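Plm1 (Streptomyces sp. HK803, PDB 4HXY) probably reduces a beta-ketoacyl intermediate with NADPH, as the ketoreductase domain of the first module of the phoslactomycin polyketide synthase. Local coordinates at residues V274-V279 and V318-I323. Numbering follows the deposited sequence.
Sequences VHAAGV and VLFSSI. With NDP (NADPH dihydro-nicotinamide-adenine-dinucleotide phosphate), chain C.
Val274 and His275 run parallel to Val318 and Leu319 as neighbouring strands, joined by two backbone hydrogen bonds. His275 N donates to Val318 O at 2.8 Å. Phe320 N in turn donates to His275 O at 3.1 Å. Beyond this ladder the chains part around NADPH.

Val274 and Val318, beta-branched and suited to an extended chain, lie side by side on one face, with Val274 CG2 4.2 Å from Val318 CB. Val274 CG1, set anti to the backbone N (chi1 178°), instead meets Phe320 CE1 at 3.9 Å. The Phe320 ring spans from there to Ala276 CB, has the cofactor's O4D near its plane at one edge, and packs edge-to-face with Trp361. On the other face Leu319 CD2 lies 3.7 Å from His275 CB, while the imidazole uses both nitrogens, ND1 with Thr193 OG1 and NE2 with Lys300 O, which fixes its rotation in a buried setting.

Small residues follow where the cofactor passes: Ala276 O accepts a hydrogen bond from O3D of NADPH (3.1 Å), and Gly278, having no side chain, lets the ribose carrying O3D come close, while Gly278 N makes a weak hydrogen bond to O4B of NADPH (3.4 Å). Ser321 O approaches C6N of the nicotinamide. Adjacent parallel strands whose C-terminal ends open onto the dinucleotide are characteristic of the Rossmann fold of short-chain dehydrogenases/reductases.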
ATOM      1  N   VAL A 274      16.539   1.761   3.000  1.00  6.71           N
ATOM      2  CA  VAL A 274      15.366   1.488   3.816  1.00  6.55           C
ATOM      3  C   VAL A 274      14.517   2.750   3.737  1.00  7.26           C
ATOM      4  O   VAL A 274      14.961   3.822   4.132  1.00  6.94           O
ATOM      5  CB  VAL A 274      15.702   1.190   5.276  1.00  5.98           C
ATOM      6  CG1 VAL A 274      14.393   0.957   6.068  1.00  8.52           C
ATOM      7  CG2 VAL A 274      16.603  -0.034   5.359  1.00  6.97           C
ATOM      8  N   HIS A 275      13.323   2.628   3.169  1.00  5.46           N
ATOM      9  CA  HIS A 275      12.489   3.799   2.904  1.00  5.97           C
ATOM     10  C   HIS A 275      11.403   3.903   3.959  1.00  6.04           C
ATOM     11  O   HIS A 275      10.379   3.231   3.866  1.00  6.21           O
ATOM     12  CB  HIS A 275      11.900   3.698   1.500  1.00  5.95           C
ATOM     13  CG  HIS A 275      11.019   4.837   1.092  1.00  6.70           C
ATOM     14  ND1 HIS A 275      11.413   6.159   1.170  1.00  7.86           N
ATOM     15  CD2 HIS A 275       9.795   4.839   0.509  1.00  7.85           C
ATOM     16  CE1 HIS A 275      10.444   6.927   0.695  1.00  7.37           C
ATOM     17  NE2 HIS A 275       9.464   6.151   0.250  1.00  6.78           N
ATOM     18  N   ALA A 276      11.637   4.762   4.951  1.00  5.64           N
ATOM     19  CA  ALA A 276      10.677   5.012   6.024  1.00  7.16           C
ATOM     20  C   ALA A 276      10.110   6.433   6.007  1.00  7.68           C
ATOM     21  O   ALA A 276       9.325   6.788   6.893  1.00 11.05           O
ATOM     22  CB  ALA A 276      11.290   4.698   7.358  1.00  6.64           C
ATOM     23  N   ALA A 277      10.450   7.230   5.002  1.00  7.38           N
ATOM     24  CA  ALA A 277       9.843   8.558   4.842  1.00  7.25           C
ATOM     25  C   ALA A 277       8.351   8.439   4.565  1.00  8.40           C
ATOM     26  O   ALA A 277       7.912   7.626   3.750  1.00  8.96           O
ATOM     27  CB  ALA A 277      10.517   9.339   3.715  1.00  7.80           C
ATOM     28  N   GLY A 278       7.573   9.297   5.206  1.00  8.49           N
ATOM     29  CA  GLY A 278       6.130   9.271   5.066  1.00  9.67           C
ATOM     30  C   GLY A 278       5.452  10.145   6.100  1.00 10.25           C
ATOM     31  O   GLY A 278       6.076  10.606   7.066  1.00 10.90           O
ATOM     32  N   VAL A 279       4.173  10.382   5.866  1.00 10.33           N
ATOM     33  CA  VAL A 279       3.326  11.133   6.783  1.00 10.51           C
ATOM     34  C   VAL A 279       2.013  10.399   6.914  1.00  9.78           C
ATOM     35  O   VAL A 279       1.646   9.611   6.034  1.00  8.98           O
ATOM     36  CB  VAL A 279       3.041  12.580   6.323  1.00 11.38           C
ATOM     37  CG1 VAL A 279       4.380  13.348   6.164  1.00 14.28           C
ATOM     38  CG2 VAL A 279       2.255  12.617   5.041  1.00 11.26           C
ATOM     39  N   VAL A 318      14.229  -1.764   0.738  1.00  5.14           N
ATOM     40  CA  VAL A 318      13.297  -2.152   1.786  1.00  5.83           C
ATOM     41  C   VAL A 318      12.295  -1.030   1.974  1.00  5.99           C
ATOM     42  O   VAL A 318      12.659   0.086   2.339  1.00  6.26           O
ATOM     43  CB  VAL A 318      14.013  -2.438   3.113  1.00  5.02           C
ATOM     44  CG1 VAL A 318      13.029  -2.934   4.188  1.00  5.20           C
ATOM     45  CG2 VAL A 318      15.116  -3.495   2.891  1.00  6.01           C
ATOM     46  N   LEU A 319      11.038  -1.340   1.718  1.00  5.24           N
ATOM     47  CA  LEU A 319       9.953  -0.351   1.869  1.00  4.60           C
ATOM     48  C   LEU A 319       9.131  -0.599   3.138  1.00  5.72           C
ATOM     49  O   LEU A 319       8.706  -1.714   3.395  1.00  5.68           O
ATOM     50  CB  LEU A 319       9.057  -0.396   0.629  1.00  4.66           C
ATOM     51  CG  LEU A 319       9.790  -0.195  -0.701  1.00  5.27           C
ATOM     52  CD1 LEU A 319       8.834  -0.335  -1.896  1.00  8.58           C
ATOM     53  CD2 LEU A 319      10.503   1.136  -0.760  1.00  8.31           C
ATOM     54  N   PHE A 320       8.941   0.442   3.950  1.00  5.28           N
ATOM     55  CA  PHE A 320       8.093   0.342   5.129  1.00  6.16           C
ATOM     56  C   PHE A 320       6.670   0.738   4.771  1.00  7.35           C
ATOM     57  O   PHE A 320       6.340   1.928   4.625  1.00  7.71           O
ATOM     58  CB  PHE A 320       8.645   1.205   6.251  1.00  7.46           C
ATOM     59  CG  PHE A 320       9.663   0.513   7.113  1.00  6.62           C
ATOM     60  CD1 PHE A 320      10.480  -0.490   6.626  1.00  7.89           C
ATOM     61  CD2 PHE A 320       9.755   0.846   8.452  1.00  7.90           C
ATOM     62  CE1 PHE A 320      11.397  -1.146   7.450  1.00  9.06           C
ATOM     63  CE2 PHE A 320      10.659   0.190   9.295  1.00  9.03           C
ATOM     64  CZ  PHE A 320      11.494  -0.793   8.789  1.00  9.03           C
ATOM     65  N   SER A 321       5.843  -0.284   4.579  1.00  6.80           N
ATOM     66  CA  SER A 321       4.455  -0.118   4.289  1.00  6.92           C
ATOM     67  C   SER A 321       3.617  -0.311   5.561  1.00  6.43           C
ATOM     68  O   SER A 321       4.155  -0.311   6.662  1.00  5.73           O
ATOM     69  CB  SER A 321       4.068  -1.088   3.164  1.00  8.44           C
ATOM     70  OG  SER A 321       2.741  -0.885   2.739  1.00  8.50           O
ATOM     71  N   SER A 322       2.317  -0.484   5.404  1.00  5.74           N
ATOM     72  CA  SER A 322       1.383  -0.509   6.533  1.00  5.18           C
ATOM     73  C   SER A 322       0.212  -1.420   6.236  1.00  4.81           C
ATOM     74  O   SER A 322      -0.192  -1.538   5.070  1.00  4.37           O
ATOM     75  CB  SER A 322       0.817   0.886   6.796  1.00  5.95           C
ATOM     76  OG  SER A 322      -0.194   0.840   7.805  1.00  7.08           O
ATOM     77  N   ILE A 323      -0.344  -2.019   7.296  1.00  4.98           N
ATOM     78  CA  ILE A 323      -1.670  -2.689   7.228  1.00  4.98           C
ATOM     79  C   ILE A 323      -2.744  -1.792   6.595  1.00  5.39           C
ATOM     80  O   ILE A 323      -3.703  -2.278   6.016  1.00  3.94           O
ATOM     81  CB  ILE A 323      -2.120  -3.188   8.606  1.00  5.00           C
ATOM     82  CG1 ILE A 323      -2.054  -2.066   9.653  1.00  6.15           C
ATOM     83  CG2 ILE A 323      -1.251  -4.396   8.999  1.00  6.13           C
ATOM     84  CD1 ILE A 323      -2.744  -2.392  10.975  1.00  7.88           C
TER
HETATM   85  PA  NDP C 501       7.849   9.412  11.848  1.00 12.23           P
HETATM   86  O1A NDP C 501       8.522   9.386  13.179  1.00 13.80           O
HETATM   87  O2A NDP C 501       6.939  10.560  11.530  1.00 11.30           O
HETATM   88  O5B NDP C 501       8.958   9.322  10.702  1.00 11.19           O
HETATM   89  C5B NDP C 501       8.661   9.746   9.388  1.00 12.82           C
HETATM   90  C4B NDP C 501       9.906  10.343   8.798  1.00 11.40           C
HETATM   91  O4B NDP C 501       9.674  10.735   7.460  1.00  8.96           O
HETATM   92  C3B NDP C 501      10.362  11.592   9.513  1.00 13.42           C
HETATM   93  O3B NDP C 501      11.770  11.447   9.783  1.00 15.33           O
HETATM   94  C2B NDP C 501      10.119  12.722   8.537  1.00 10.16           C
HETATM   95  O2B NDP C 501      11.108  13.685   8.838  1.00 11.30           O
HETATM   96  C1B NDP C 501      10.300  11.977   7.218  1.00  9.11           C
HETATM   97  N9A NDP C 501       9.754  12.618   6.029  1.00  7.70           N
HETATM   98  C8A NDP C 501       8.452  12.995   5.781  1.00  7.49           C
HETATM   99  N7A NDP C 501       8.388  13.574   4.563  1.00  7.76           N
HETATM  100  C5A NDP C 501       9.644  13.548   4.009  1.00  7.73           C
HETATM  101  C6A NDP C 501      10.168  13.977   2.801  1.00  6.52           C
HETATM  102  N6A NDP C 501       9.458  14.560   1.840  1.00  6.73           N
HETATM  103  N1A NDP C 501      11.523  13.803   2.580  1.00  7.17           N
HETATM  104  C2A NDP C 501      12.329  13.180   3.525  1.00  5.95           C
HETATM  105  N3A NDP C 501      11.824  12.756   4.728  1.00  7.42           N
HETATM  106  C4A NDP C 501      10.493  12.940   4.943  1.00  8.44           C
HETATM  107  O3  NDP C 501       6.984   8.075  11.612  1.00 11.17           O
HETATM  108  PN  NDP C 501       7.369   6.578  11.966  1.00 12.40           P
HETATM  109  O1N NDP C 501       6.293   6.067  12.845  1.00 15.38           O
HETATM  110  O2N NDP C 501       8.773   6.397  12.381  1.00 14.07           O
HETATM  111  O5D NDP C 501       7.079   5.806  10.596  1.00 15.12           O
HETATM  112  C5D NDP C 501       8.034   5.740   9.569  1.00 14.82           C
HETATM  113  C4D NDP C 501       7.460   4.900   8.440  1.00 12.35           C
HETATM  114  O4D NDP C 501       6.926   3.687   8.942  1.00 11.63           O
HETATM  115  C3D NDP C 501       6.325   5.600   7.730  1.00 12.04           C
HETATM  116  O3D NDP C 501       6.511   5.500   6.351  1.00 14.77           O
HETATM  117  C2D NDP C 501       5.081   4.838   8.136  1.00 12.84           C
HETATM  118  O2D NDP C 501       4.062   4.872   7.158  1.00 14.33           O
HETATM  119  C1D NDP C 501       5.635   3.457   8.419  1.00 12.33           C
HETATM  120  N1N NDP C 501       4.835   2.738   9.420  1.00 11.07           N
HETATM  121  C2N NDP C 501       4.859   3.111  10.733  1.00  9.58           C
HETATM  122  C3N NDP C 501       3.994   2.555  11.679  1.00 10.59           C
HETATM  123  C7N NDP C 501       4.076   2.906  13.113  1.00 11.03           C
HETATM  124  O7N NDP C 501       3.320   2.127  13.962  1.00 11.88           O
HETATM  125  N7N NDP C 501       4.770   3.916  13.615  1.00 12.14           N
HETATM  126  C4N NDP C 501       3.256   1.299  11.301  1.00  9.76           C
HETATM  127  C5N NDP C 501       3.307   0.970   9.846  1.00  9.96           C
HETATM  128  C6N NDP C 501       4.102   1.679   8.975  1.00 10.14           C
HETATM  129  P2B NDP C 501      11.059  15.192   8.305  1.00 13.15           P
HETATM  130  O1X NDP C 501      12.204  15.877   9.016  1.00 13.44           O
HETATM  131  O2X NDP C 501       9.712  15.845   8.642  1.00 13.76           O
HETATM  132  O3X NDP C 501      11.207  15.220   6.840  1.00 10.20           O